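CSP3 (PDB 5FIG) probably stores Cu(I) in the cytosol of Bacillus subtilis, binding many copper ions and so protecting the cell against copper toxicity. Local coordinates at residues A7-C12 / T98-C103; H34-C38 / H84-C89; C74-T79 / C92-F97. One frame throughout, in Å; residues are numbered along the deposited sequence. Where two conformers were deposited one is given.

Contact 1: residues A7-C12 / T98-C103; sequences ACIEAC and TCAEQC
C8 and C12 face C99 and C103 where the first and last helices of a four-helix bundle, 6-27 and 89-107, run antiparallel at 153°, their segment axes 8.7 Å apart. Each pair of cysteines is spaced as CXXXC, one helical turn apart, so both thiols of a pair look into the bundle interior. The sulfur contacts form a zigzag: C8 SG lies 3.7 Å from C103 SG, C103 SG 3.8 Å from C12 SG, and C12 SG 3.6 Å from C99 SG. Different first torsions bring the last two sulfurs together. SG of C99 stands opposite its own backbone N (chi1 -174°), whereas SG of C12 is swung beside its N (chi1 -71°), and the two meet across the interface. As unlinked thiols packed on one another, they give a soft, sulfur-rich interior consistent with Cu(I) storage. Helix 36-57 closes over C8 and C12 through M56 and V53, and helix 63-81 over C99 and C103 through C74, C70 and A71.

Towards the outer flank the packing turns to carbon. The methyl of A11 points toward the other helix and fits beside C99 and T98, with Q102 CG 3.9 Å from A11 CB. The bent chain of Q102 then runs along the edge of the interface, carrying its OE1 to 3.8 Å from A7 CB.

Contact 2: residues H34-C38 / H84-C89; sequences HLSGC and HDHDHC
H84 packing on L35 and H34 makes a mixed contact, part apolar and part weakly polar, at the end of the bundle where the start of helix 36-57 meets the loop between helices 63-81 and 89-107. CG of H84 stands beside its backbone N (chi1 -58°), which places the ring by L35. One methyl of L35 does most of the apolar work. Its CD2 sits over a face of the H84 imidazole, 3.7 Å from the ring centroid and 25° off the normal, a CH-pi contact displaced towards CD2 of H84. The other methyl, CD1, reaches D87 OD2 at 3.5 Å, so the leucine branches between ring and carboxylate, while C26 of helix 6-27 also packs on it.

The polar part comes obliquely, from the same side as the leucine methyl: H84 NE2 gives a weak hydrogen bond to H34 O, 3.1 Å long but bent to 122°. The H34 ring meets H84 only at its own edge, ND1 of H34 lying 4.2 Å from H84 CD2. A type I' turn from H86 to C89, closed by C89 N to H86 O, brings D87 round to the leucine and leads the chain into helix 89-107. C38, modelled in two conformers, takes part in the disulfide with C81 at the base of the contact, and its approach to the H84 ring is doubtful.

H84 ND1 makes a second weak bond, to the carbonyl of E80. With both nitrogens turned to carbonyl oxygens, the ring would tend to favour the doubly protonated imidazolium, although two such weak bonds make this a tentative inference.

Contact 3: residues C74-T79 / C92-F97; sequences CEACGT and CAKACF
F97 lays its ring over G78, whose CA stands 4.2 Å from the ring centroid and 25° off its normal, a CH-pi contact near the rim; CG of F97, beside its N (chi1 -66°), takes the ring there. Having no side chain, G78 leaves room for F97 CZ, 3.4 Å from G78 C, and for C96 CB, 3.7 Å from G78 CA. The methyl of A93 rests 3.5 Å from G78 O. One turn before G78, C74 O receives C96 CB at 3.3 Å. C96 SG touches C77 SG at 3.8 Å.

Behind this first shell, T79 lies crosswise to F97, its hydroxyl held back on its own helix: OG1 donates to E75 O over 2.9 Å. That carbonyl also accepts T79 N, the two donors arriving from opposite faces of its plane. Further out, C15 and C19 of helix 6-27 pack on C96, C45 and C49 of helix 36-57 on C74, and F62 of the third subunit on A76.

With segment axes 7.9 Å apart and antiparallel at 159°, helices 63-81 and 89-107 form a close-packed helical hairpin, G78 and A93 marking its closest backbone approach, within a four-helix bundle with a cysteine-rich core.

Contacts 1 and 3 share helix 89-107 and use consecutive stretches of it, with centres 11 Å apart. They touch directly: C99 SG of contact 1 lies 3.7 Å from C74 SG of contact 3, so thiols of three helices gather in one cysteine-rich core. Contact 2 stands apart at the end of the bundle, its centre 12 Å from that of contact 3 and 22 Å from that of contact 1, across the middle of the chain. Its 84-89 segment is in the loop joining the two helices of contact 3, and the two contacts have no other touch. In this copper-free form the core probably marks where Cu(I) would be held.

Contact 1: residues A7-C12 / T98-C103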
loop_
_atom_site.group_PDB
_atom_site.type_symbol
_atom_site.label_atom_id
_atom_site.label_comp_id
_atom_site.label_asym_id
_atom_site.label_seq_id
_atom_site.Cartn_x
_atom_site.Cartn_y
_atom_site.Cartn_z
ATOM N N ALA B 7 2.800 -20.977 -3.145
ATOM C CA ALA B 7 2.681 -21.270 -1.719
ATOM C C ALA B 7 2.995 -20.100 -0.772
ATOM O O ALA B 7 2.345 -19.880 0.289
ATOM C CB ALA B 7 3.553 -22.483 -1.340
ATOM N N CYS B 8 4.062 -19.350 -1.071
ATOM C CA CYS B 8 4.449 -18.249 -0.244
ATOM C C CYS B 8 3.383 -17.140 -0.343
ATOM O O CYS B 8 3.022 -16.510 0.663
ATOM C CB CYS B 8 5.795 -17.664 -0.680
ATOM S SG CYS B 8 6.432 -16.423 0.403
ATOM N N ILE B 9 2.923 -16.894 -1.563
ATOM C CA ILE B 9 1.789 -15.975 -1.768
ATOM C C ILE B 9 0.624 -16.342 -0.886
ATOM O O ILE B 9 0.035 -15.501 -0.231
ATOM C CB ILE B 9 1.410 -15.848 -3.250
ATOM C CG1 ILE B 9 2.514 -15.090 -4.004
ATOM C CG2 ILE B 9 0.058 -15.144 -3.427
ATOM C CD1 ILE B 9 2.489 -15.274 -5.509
ATOM N N GLU B 10 0.242 -17.602 -0.908
ATOM C CA GLU B 10 -0.858 -18.033 -0.065
ATOM C C GLU B 10 -0.644 -17.795 1.394
ATOM O O GLU B 10 -1.570 -17.440 2.091
ATOM C CB GLU B 10 -1.109 -19.515 -0.273
ATOM C CG GLU B 10 -2.415 -20.081 0.257
ATOM C CD GLU B 10 -3.641 -19.482 -0.386
ATOM O OE1 GLU B 10 -3.503 -18.659 -1.331
ATOM O OE2 GLU B 10 -4.763 -19.878 -0.016
ATOM N N ALA B 11 0.549 -18.110 1.866
ATOM C CA ALA B 11 0.878 -17.835 3.275
ATOM C C ALA B 11 0.833 -16.364 3.634
ATOM O O ALA B 11 0.350 -16.000 4.710
ATOM C CB ALA B 11 2.211 -18.410 3.630
ATOM N N CYS B 12 1.295 -15.506 2.726
ATOM C CA CYS B 12 1.210 -14.059 2.933
ATOM C C CYS B 12 -0.251 -13.586 2.957
ATOM O O CYS B 12 -0.651 -12.758 3.816
ATOM C CB CYS B 12 1.956 -13.284 1.837
ATOM S SG CYS B 12 3.743 -13.418 1.948
ATOM N N THR B 98 4.134 -19.134 10.071
ATOM C CA THR B 98 4.086 -19.843 8.818
ATOM C C THR B 98 4.567 -18.986 7.676
ATOM O O THR B 98 5.269 -19.440 6.789
ATOM C CB THR B 98 2.642 -20.359 8.577
ATOM O OG1 THR B 98 2.379 -21.343 9.571
ATOM C CG2 THR B 98 2.500 -20.945 7.176
ATOM N N CYS B 99 4.077 -17.751 7.653
ATOM C CA CYS B 99 4.453 -16.830 6.620
ATOM C C CYS B 99 5.967 -16.538 6.682
ATOM O O CYS B 99 6.604 -16.545 5.646
ATOM C CB CYS B 99 3.633 -15.567 6.735
ATOM S SG CYS B 99 3.931 -14.449 5.372
ATOM N N ALA B 100 6.512 -16.344 7.873
ATOM C CA ALA B 100 7.939 -16.104 7.988
ATOM C C ALA B 100 8.786 -17.223 7.434
ATOM O O ALA B 100 9.694 -16.978 6.671
ATOM C CB ALA B 100 8.318 -15.852 9.431
ATOM N N GLU B 101 8.404 -18.472 7.727
ATOM C CA GLU B 101 9.103 -19.573 7.167
ATOM C C GLU B 101 9.022 -19.693 5.653
ATOM O O GLU B 101 10.004 -19.925 4.989
ATOM C CB GLU B 101 8.616 -20.845 7.849
ATOM C CG GLU B 101 9.318 -22.093 7.359
ATOM C CD GLU B 101 10.639 -22.389 8.094
ATOM O OE1 GLU B 101 11.176 -21.649 8.929
ATOM O OE2 GLU B 101 11.232 -23.382 7.775
ATOM N N GLN B 102 7.840 -19.431 5.079
ATOM C CA GLN B 102 7.729 -19.473 3.643
ATOM C C GLN B 102 8.545 -18.347 2.994
ATOM O O GLN B 102 9.123 -18.511 1.916
ATOM C CB GLN B 102 6.249 -19.340 3.226
ATOM C CG GLN B 102 5.430 -20.612 3.478
ATOM C CD GLN B 102 5.609 -21.687 2.408
ATOM O OE1 GLN B 102 6.122 -21.460 1.326
ATOM N NE2 GLN B 102 5.340 -22.888 2.771
ATOM N N CYS B 103 8.479 -17.177 3.606
ATOM C CA CYS B 103 9.240 -16.005 3.077
ATOM C C CYS B 103 10.747 -16.237 3.154
ATOM O O CYS B 103 11.467 -15.816 2.241
ATOM C CB CYS B 103 8.827 -14.735 3.817
ATOM S SG CYS B 103 7.237 -14.099 3.222
#

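Contact 2: residues H34-C38 / H84-C89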
loop_
_atom_site.group_PDB
_atom_site.type_symbol
_atom_site.label_atom_id
_atom_site.label_comp_id
_atom_site.label_asym_id
_atom_site.label_seq_id
_atom_site.Cartn_x
_atom_site.Cartn_y
_atom_site.Cartn_z
ATOM N N HIS B 34 -2.731 -2.915 26.930
ATOM C CA HIS B 34 -1.847 -4.118 26.761
ATOM C C HIS B 34 -1.787 -4.772 25.371
ATOM O O HIS B 34 -0.877 -5.565 25.087
ATOM C CB HIS B 34 -2.234 -5.204 27.789
ATOM C CG HIS B 34 -3.677 -5.621 27.712
ATOM N ND1 HIS B 34 -4.116 -6.663 26.925
ATOM C CD2 HIS B 34 -4.766 -5.201 28.411
ATOM C CE1 HIS B 34 -5.418 -6.837 27.101
ATOM N NE2 HIS B 34 -5.838 -5.965 27.999
ATOM N N LEU B 35 -2.722 -4.427 24.494
ATOM C CA LEU B 35 -2.688 -4.913 23.122
ATOM C C LEU B 35 -2.094 -3.905 22.126
ATOM O O LEU B 35 -2.046 -4.211 20.924
ATOM C CB LEU B 35 -4.093 -5.308 22.682
ATOM C CG LEU B 35 -4.741 -6.417 23.491
ATOM C CD1 LEU B 35 -6.187 -6.600 23.091
ATOM C CD2 LEU B 35 -3.985 -7.724 23.303
ATOM N N SER B 36 -1.584 -2.762 22.579
ATOM C CA SER B 36 -1.181 -1.730 21.639
ATOM C C SER B 36 -0.026 -2.180 20.734
ATOM O O SER B 36 -0.028 -1.885 19.545
ATOM C CB SER B 36 -0.884 -0.424 22.350
ATOM O OG SER B 36 0.336 -0.509 23.010
ATOM N N GLY B 37 0.902 -2.971 21.289
ATOM C CA GLY B 37 2.006 -3.521 20.503
ATOM C C GLY B 37 1.511 -4.481 19.421
ATOM O O GLY B 37 2.036 -4.475 18.289
ATOM N N CYS B 38 0.540 -5.331 19.752
ATOM C CA CYS B 38 -0.072 -6.217 18.738
ATOM C C CYS B 38 -0.773 -5.462 17.644
ATOM O O CYS B 38 -0.654 -5.777 16.489
ATOM C CB CYS B 38 -1.207 -7.062 19.296
ATOM S SG CYS B 38 -0.763 -8.222 20.537
ATOM N N HIS B 84 -0.601 -13.095 23.906
ATOM C CA HIS B 84 -1.986 -12.856 24.269
ATOM C C HIS B 84 -2.863 -14.016 23.863
ATOM O O HIS B 84 -2.653 -14.613 22.829
ATOM C CB HIS B 84 -2.456 -11.561 23.614
ATOM C CG HIS B 84 -1.622 -10.383 24.006
ATOM N ND1 HIS B 84 -0.489 -10.006 23.318
ATOM C CD2 HIS B 84 -1.731 -9.537 25.053
ATOM C CE1 HIS B 84 0.047 -8.953 23.907
ATOM N NE2 HIS B 84 -0.673 -8.669 24.976
ATOM N N ASP B 85 -3.844 -14.323 24.704
ATOM C CA ASP B 85 -4.686 -15.499 24.513
ATOM C C ASP B 85 -6.145 -15.228 24.084
ATOM O O ASP B 85 -6.979 -16.115 24.180
ATOM C CB ASP B 85 -4.657 -16.369 25.788
ATOM C CG ASP B 85 -5.023 -17.833 25.506
ATOM O OD1 ASP B 85 -4.747 -18.348 24.400
ATOM O OD2 ASP B 85 -5.591 -18.471 26.385
ATOM N N HIS B 86 -6.480 -14.028 23.629
ATOM C CA HIS B 86 -7.773 -13.841 22.901
ATOM C C HIS B 86 -7.599 -12.909 21.716
ATOM O O HIS B 86 -6.474 -12.643 21.325
ATOM C CB HIS B 86 -8.980 -13.423 23.791
ATOM C CG HIS B 86 -10.313 -13.869 23.219
ATOM N ND1 HIS B 86 -11.170 -13.019 22.538
ATOM C CD2 HIS B 86 -10.890 -15.095 23.160
ATOM C CE1 HIS B 86 -12.230 -13.689 22.124
ATOM N NE2 HIS B 86 -12.093 -14.948 22.501
ATOM N N ASP B 87 -8.711 -12.534 21.078
ATOM C CA ASP B 87 -8.778 -11.493 20.036
ATOM C C ASP B 87 -8.082 -11.987 18.812
ATOM O O ASP B 87 -7.433 -11.183 18.118
ATOM C CB ASP B 87 -8.202 -10.155 20.511
ATOM C CG ASP B 87 -8.894 -9.641 21.732
ATOM O OD1 ASP B 87 -10.116 -9.391 21.644
ATOM O OD2 ASP B 87 -8.228 -9.477 22.786
ATOM N N HIS B 88 -8.166 -13.307 18.564
ATOM C CA HIS B 88 -7.519 -13.938 17.399
ATOM C C HIS B 88 -5.973 -13.877 17.452
ATOM O O HIS B 88 -5.333 -14.062 16.434
ATOM C CB HIS B 88 -8.032 -13.267 16.095
ATOM C CG HIS B 88 -7.911 -14.102 14.857
ATOM N ND1 HIS B 88 -8.683 -15.232 14.647
ATOM C CD2 HIS B 88 -7.145 -13.953 13.738
ATOM C CE1 HIS B 88 -8.388 -15.756 13.468
ATOM N NE2 HIS B 88 -7.475 -14.995 12.893
ATOM N N CYS B 89 -5.385 -13.594 18.618
ATOM C CA CYS B 89 -3.935 -13.390 18.709
ATOM C C CYS B 89 -3.105 -14.678 18.526
ATOM O O CYS B 89 -2.089 -14.658 17.842
ATOM C CB CYS B 89 -3.572 -12.737 20.033
ATOM S SG CYS B 89 -4.037 -11.005 20.193
#

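Contact 3: residues C74-T79 / C92-F97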
loop_
_atom_site.group_PDB
_atom_site.type_symbol
_atom_site.label_atom_id
_atom_site.label_comp_id
_atom_site.label_asym_id
_atom_site.label_seq_id
_atom_site.Cartn_x
_atom_site.Cartn_y
_atom_site.Cartn_z
ATOM N N CYS B 74 6.950 -10.411 10.111
ATOM C CA CYS B 74 6.065 -11.517 10.518
ATOM C C CYS B 74 6.569 -12.185 11.797
ATOM O O CYS B 74 5.752 -12.455 12.690
ATOM C CB CYS B 74 5.955 -12.613 9.429
ATOM S SG CYS B 74 4.923 -12.144 8.050
ATOM N N GLU B 75 7.879 -12.467 11.889
ATOM C CA GLU B 75 8.480 -13.094 13.097
ATOM C C GLU B 75 8.174 -12.197 14.328
ATOM O O GLU B 75 7.681 -12.642 15.365
ATOM C CB GLU B 75 10.044 -13.411 12.893
ATOM C CG GLU B 75 10.246 -14.685 12.121
ATOM C CD GLU B 75 11.699 -14.984 11.817
ATOM O OE1 GLU B 75 12.578 -14.291 12.346
ATOM O OE2 GLU B 75 11.961 -15.916 11.019
ATOM N N ALA B 76 8.388 -10.892 14.201
ATOM C CA ALA B 76 8.090 -9.959 15.317
ATOM C C ALA B 76 6.609 -9.864 15.680
ATOM O O ALA B 76 6.241 -9.782 16.880
ATOM C CB ALA B 76 8.608 -8.557 15.010
ATOM N N CYS B 77 5.754 -9.801 14.664
ATOM C CA CYS B 77 4.305 -9.757 14.906
ATOM C C CYS B 77 3.835 -11.013 15.624
ATOM O O CYS B 77 3.034 -10.971 16.582
ATOM C CB CYS B 77 3.574 -9.574 13.600
ATOM S SG CYS B 77 1.835 -9.211 13.818
ATOM N N GLY B 78 4.316 -12.140 15.146
ATOM C CA GLY B 78 3.997 -13.446 15.800
ATOM C C GLY B 78 4.436 -13.499 17.232
ATOM O O GLY B 78 3.725 -13.980 18.115
ATOM N N THR B 79 5.659 -13.016 17.503
ATOM C CA THR B 79 6.180 -12.985 18.870
ATOM C C THR B 79 5.308 -12.133 19.802
ATOM O O THR B 79 5.003 -12.535 20.914
ATOM C CB THR B 79 7.681 -12.530 18.857
ATOM O OG1 THR B 79 8.429 -13.464 18.061
ATOM C CG2 THR B 79 8.278 -12.472 20.241
ATOM N N CYS B 92 -3.254 -15.485 14.860
ATOM C CA CYS B 92 -2.416 -14.550 14.165
ATOM C C CYS B 92 -0.951 -14.938 14.285
ATOM O O CYS B 92 -0.267 -15.005 13.300
ATOM C CB CYS B 92 -2.637 -13.142 14.703
ATOM S SG CYS B 92 -1.682 -11.924 13.827
ATOM N N ALA B 93 -0.525 -15.305 15.499
ATOM C CA ALA B 93 0.853 -15.763 15.700
ATOM C C ALA B 93 1.224 -16.965 14.842
ATOM O O ALA B 93 2.266 -16.991 14.179
ATOM C CB ALA B 93 1.104 -16.066 17.164
ATOM N N LYS B 94 0.354 -17.952 14.807
ATOM C CA LYS B 94 0.585 -19.079 13.953
ATOM C C LYS B 94 0.739 -18.736 12.470
ATOM O O LYS B 94 1.609 -19.227 11.810
ATOM C CB LYS B 94 -0.566 -20.047 14.094
ATOM C CG LYS B 94 -0.415 -21.371 13.395
ATOM C CD LYS B 94 -1.573 -22.306 13.792
ATOM C CE LYS B 94 -1.276 -23.710 13.390
ATOM N NZ LYS B 94 -2.447 -24.314 12.696
ATOM N N ALA B 95 -0.181 -17.934 11.961
ATOM C CA ALA B 95 -0.121 -17.519 10.550
ATOM C C ALA B 95 1.133 -16.714 10.290
ATOM O O ALA B 95 1.715 -16.829 9.229
ATOM C CB ALA B 95 -1.363 -16.734 10.153
ATOM N N CYS B 96 1.528 -15.881 11.255
ATOM C CA CYS B 96 2.770 -15.110 11.112
ATOM C C CYS B 96 3.997 -15.995 11.005
ATOM O O CYS B 96 4.862 -15.769 10.159
ATOM C CB CYS B 96 2.923 -14.133 12.281
ATOM S SG CYS B 96 1.872 -12.703 12.220
ATOM N N PHE B 97 4.075 -16.996 11.847
ATOM C CA PHE B 97 5.238 -17.855 11.818
ATOM C C PHE B 97 5.294 -18.690 10.545
ATOM O O PHE B 97 6.361 -18.921 9.999
ATOM C CB PHE B 97 5.322 -18.687 13.083
ATOM C CG PHE B 97 5.580 -17.868 14.333
ATOM C CD1 PHE B 97 6.662 -17.008 14.423
ATOM C CD2 PHE B 97 4.783 -18.064 15.475
ATOM C CE1 PHE B 97 6.914 -16.299 15.599
ATOM C CE2 PHE B 97 5.023 -17.345 16.647
ATOM C CZ PHE B 97 6.073 -16.461 16.704
#